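Local coordinates for protein 4-alpha-glucanotransferase (Corynebacterium glutamicum, PDB 5B68) that is an amylomaltase, or disproportionating enzyme, a 4-alpha-glucanotransferase whose parallel eight-stranded barrel core follows an N-terminal beta-sandwich domain, at residues V187-T190 / L191-G194; G394-D397 / A398-S402. All coordinates share one frame; numbering follows the deposited sequence.

Contact 1. Residues V187-T190 / L191-G194; sequences VRST and LSWG
S192 turns its hydroxyl back across a tight loop onto the backbone of S189, and R188 closes the open end of the same loop against G194. With chi1 at -49°, S192 OG lies anti to its own carbonyl carbon and beside its backbone N, where it takes the amide hydrogen of S189 N at 2.8 Å in a nearly straight bond. S189 answers with a hydroxyl set between its own N and carbonyl carbon (chi1 69°), which holds OG inside the turn. There it receives weak bonds from L191 N and S192 N, each 3.3 Å long, while S189 O takes a further weak one from S192 N. The hydroxyls of S189 and S192 both bond to the carboxylate of D200, and R249 also reaches S189 OG. Bent at chi2 and chi3, R188 folds its chain alongside G194, CG passing 3.8 Å from G194 C. The guanidinium thereby offers NH1 edge-on to G194 O at 3.1 Å, the oxygen lying in the guanidinium plane although NH1 stands well above the carbonyl plane. G194 suits its positive phi of 81°, and W193, centre of an inverse gamma turn, lays its indole against helices 261-277 and 286-301. Two small serines can thus serve several backbone amides of the turn and a carboxylate at once, and the shared D200 probably stabilises the turn by drawing both hydroxyls to one negative charge.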
loop_
_atom_site.group_PDB
_atom_site.type_symbol
_atom_site.label_atom_id
_atom_site.label_comp_id
_atom_site.label_asym_id
_atom_site.label_seq_id
_atom_site.Cartn_x
_atom_site.Cartn_y
_atom_site.Cartn_z
ATOM N N VAL A 187 -6.485 -14.487 -11.840
ATOM C CA VAL A 187 -7.517 -15.488 -11.631
ATOM C C VAL A 187 -8.708 -15.197 -12.514
ATOM O O VAL A 187 -9.313 -14.158 -12.421
ATOM C CB VAL A 187 -8.016 -15.490 -10.178
ATOM C CG1 VAL A 187 -8.938 -16.662 -9.927
ATOM C CG2 VAL A 187 -6.862 -15.513 -9.223
ATOM N N ARG A 188 -9.057 -16.163 -13.340
ATOM C CA ARG A 188 -10.066 -15.982 -14.341
ATOM C C ARG A 188 -11.272 -16.873 -14.090
ATOM O O ARG A 188 -11.159 -17.951 -13.546
ATOM C CB ARG A 188 -9.493 -16.308 -15.719
ATOM C CG ARG A 188 -8.570 -15.258 -16.308
ATOM C CD ARG A 188 -7.136 -15.409 -15.842
ATOM N NE ARG A 188 -6.531 -16.660 -16.261
ATOM C CZ ARG A 188 -5.952 -16.877 -17.433
ATOM N NH1 ARG A 188 -5.897 -15.927 -18.348
ATOM N NH2 ARG A 188 -5.435 -18.055 -17.698
ATOM N N SER A 189 -12.430 -16.369 -14.477
ATOM C CA SER A 189 -13.651 -17.137 -14.614
ATOM C C SER A 189 -13.845 -17.447 -16.084
ATOM O O SER A 189 -13.056 -17.049 -16.902
ATOM C CB SER A 189 -14.845 -16.359 -14.079
ATOM O OG SER A 189 -15.158 -15.261 -14.894
ATOM N N THR A 190 -14.907 -18.150 -16.415
ATOM C CA THR A 190 -15.200 -18.417 -17.817
ATOM C C THR A 190 -15.430 -17.123 -18.588
ATOM O O THR A 190 -15.078 -17.028 -19.736
ATOM C CB THR A 190 -16.417 -19.323 -17.978
ATOM O OG1 THR A 190 -17.535 -18.704 -17.366
ATOM C CG2 THR A 190 -16.177 -20.618 -17.310
ATOM N N LEU A 191 -16.075 -16.161 -17.943
ATOM C CA LEU A 191 -16.387 -14.884 -18.558
ATOM C C LEU A 191 -15.329 -13.754 -18.505
ATOM O O LEU A 191 -15.481 -12.785 -19.189
ATOM C CB LEU A 191 -17.735 -14.381 -18.051
ATOM C CG LEU A 191 -18.910 -15.348 -18.185
ATOM C CD1 LEU A 191 -20.130 -14.860 -17.434
ATOM C CD2 LEU A 191 -19.251 -15.613 -19.637
ATOM N N SER A 192 -14.273 -13.879 -17.715
ATOM C CA SER A 192 -13.239 -12.849 -17.665
ATOM C C SER A 192 -12.704 -12.547 -19.086
ATOM O O SER A 192 -12.542 -13.458 -19.917
ATOM C CB SER A 192 -12.059 -13.269 -16.825
ATOM O OG SER A 192 -12.488 -13.773 -15.549
ATOM N N TRP A 193 -12.320 -11.293 -19.311
ATOM C CA TRP A 193 -11.569 -10.936 -20.533
ATOM C C TRP A 193 -10.109 -11.218 -20.428
ATOM O O TRP A 193 -9.257 -10.300 -20.423
ATOM C CB TRP A 193 -11.845 -9.472 -20.929
ATOM C CG TRP A 193 -13.215 -9.203 -21.420
ATOM C CD1 TRP A 193 -14.389 -9.868 -21.110
ATOM C CD2 TRP A 193 -13.601 -8.144 -22.315
ATOM N NE1 TRP A 193 -15.437 -9.277 -21.738
ATOM C CE2 TRP A 193 -14.983 -8.227 -22.488
ATOM C CE3 TRP A 193 -12.902 -7.115 -22.951
ATOM C CZ2 TRP A 193 -15.696 -7.328 -23.287
ATOM C CZ3 TRP A 193 -13.638 -6.219 -23.765
ATOM C CH2 TRP A 193 -15.003 -6.346 -23.895
ATOM N N GLY A 194 -9.750 -12.497 -20.248
ATOM C CA GLY A 194 -8.344 -12.804 -20.205
ATOM C C GLY A 194 -7.676 -12.547 -18.870
ATOM O O GLY A 194 -6.560 -12.956 -18.651
#

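Contact 2. Residues G394-D397 / A398-S402; sequences GGAD and AQNLS
Chi1 of -79° in D397 and -58° in L401 sets both CG atoms anti to their carbonyl carbons, so the two side chains run side by side, one helical turn apart and pointing the same way. L401 CD1 rests 3.9 Å from D397 CG, a methyl set beside the carboxyl group and CB of the acid. N400, with chi1 -66°, swings its amide back over the preceding turn, and a water joins it to D397: the water accepts from N400 ND2 at 2.8 Å and donates to D397 OD1 at 3.1 Å. D397 and N400 rise from the short helix 396-400, with G395 as N-cap. N400 N gives A396 O a nearly straight bond of 2.8 Å, and L401 N reaches D397 O at 2.7 Å. The small methyl of A398 fits against the first turn, its CB 3.5 Å from G395 O. A396 and Q399 meet W330 of helix 307-338. The carboxylate of D397 has further partners in T239 OG1 and R240 N, which pin its rotation. An acid in the first turn should gain from the positive end of the helix dipole, and with donors on both oxygens D397 is probably ionised, tying the helix start to the segment 238-240.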
loop_
_atom_site.group_PDB
_atom_site.type_symbol
_atom_site.label_atom_id
_atom_site.label_comp_id
_atom_site.label_asym_id
_atom_site.label_seq_id
_atom_site.Cartn_x
_atom_site.Cartn_y
_atom_site.Cartn_z
ATOM N N GLY A 394 6.491 10.001 -13.002
ATOM C CA GLY A 394 5.938 10.888 -14.045
ATOM C C GLY A 394 4.437 10.852 -14.147
ATOM O O GLY A 394 3.903 11.225 -15.160
ATOM N N GLY A 395 3.727 10.369 -13.117
ATOM C CA GLY A 395 2.324 10.073 -13.241
ATOM C C GLY A 395 1.355 11.088 -12.661
ATOM O O GLY A 395 1.733 12.217 -12.385
ATOM N N ALA A 396 0.143 10.663 -12.437
ATOM C CA ALA A 396 -0.947 11.559 -12.046
ATOM C C ALA A 396 -0.679 12.228 -10.686
ATOM O O ALA A 396 -0.770 13.474 -10.567
ATOM C CB ALA A 396 -2.281 10.814 -12.045
ATOM N N ASP A 397 -0.407 11.404 -9.641
ATOM C CA ASP A 397 -0.171 11.958 -8.309
ATOM C C ASP A 397 1.113 12.817 -8.323
ATOM O O ASP A 397 1.204 13.808 -7.616
ATOM C CB ASP A 397 -0.098 10.888 -7.217
ATOM C CG ASP A 397 -1.445 10.363 -6.744
ATOM O OD1 ASP A 397 -2.508 10.664 -7.235
ATOM O OD2 ASP A 397 -1.440 9.513 -5.804
ATOM N N ALA A 398 2.130 12.432 -9.094
ATOM C CA ALA A 398 3.412 13.159 -9.152
ATOM C C ALA A 398 3.123 14.570 -9.598
ATOM O O ALA A 398 3.719 15.490 -9.093
ATOM C CB ALA A 398 4.415 12.478 -10.119
ATOM N N GLN A 399 2.176 14.727 -10.498
ATOM C CA GLN A 399 1.738 16.061 -10.939
ATOM C C GLN A 399 0.782 16.723 -9.932
ATOM O O GLN A 399 1.051 17.870 -9.484
ATOM C CB GLN A 399 1.076 16.021 -12.342
ATOM C CG GLN A 399 0.341 17.332 -12.690
ATOM C CD GLN A 399 -0.382 17.254 -14.012
ATOM O OE1 GLN A 399 -1.616 17.275 -14.057
ATOM N NE2 GLN A 399 0.378 17.059 -15.087
ATOM N N ASN A 400 -0.338 16.064 -9.644
ATOM C CA ASN A 400 -1.426 16.649 -8.850
ATOM C C ASN A 400 -1.099 16.848 -7.361
ATOM O O ASN A 400 -1.686 17.748 -6.716
ATOM C CB ASN A 400 -2.692 15.825 -8.989
ATOM C CG ASN A 400 -3.250 15.859 -10.395
ATOM O OD1 ASN A 400 -3.260 16.911 -11.057
ATOM N ND2 ASN A 400 -3.770 14.726 -10.833
ATOM N N LEU A 401 -0.161 16.048 -6.851
ATOM C CA LEU A 401 0.248 16.148 -5.492
ATOM C C LEU A 401 1.631 16.702 -5.370
ATOM O O LEU A 401 2.256 16.570 -4.269
ATOM C CB LEU A 401 0.143 14.796 -4.752
ATOM C CG LEU A 401 -1.195 14.080 -4.674
ATOM C CD1 LEU A 401 -1.051 12.837 -3.805
ATOM C CD2 LEU A 401 -2.226 14.969 -4.082
ATOM N N SER A 402 2.141 17.369 -6.426
ATOM C CA SER A 402 3.535 17.852 -6.420
ATOM C C SER A 402 3.913 18.666 -5.203
ATOM O O SER A 402 5.025 18.620 -4.746
ATOM C CB SER A 402 3.882 18.676 -7.708
ATOM O OG SER A 402 2.982 19.776 -7.876
HETATM O O HOH W 1 -4.065 12.546 -9.178
#

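Overall arrangement
Contacts 1 and 2 follow one another along the chain, both in the part that belongs to the 4-alpha-glucanotransferase family. Residues 187-194 lie in the loop between strand 177-182 and helix 198-209, whereas 394-402 contain the short helix 396-400, after strand 382-387; both strands belong to the parallel sheet of the barrel, with 215-218 between them. The centres of the two contacts are 32 Å apart and their nearest atoms about 24 Å, so the two do not touch. The centre of contact 1 lies about 25 Å from the centre of the chain, against about 17 Å for that of contact 2. A bound glycerol, probably from the crystallisation liquor, lies about 4 Å from the side chain of D397 in contact 2.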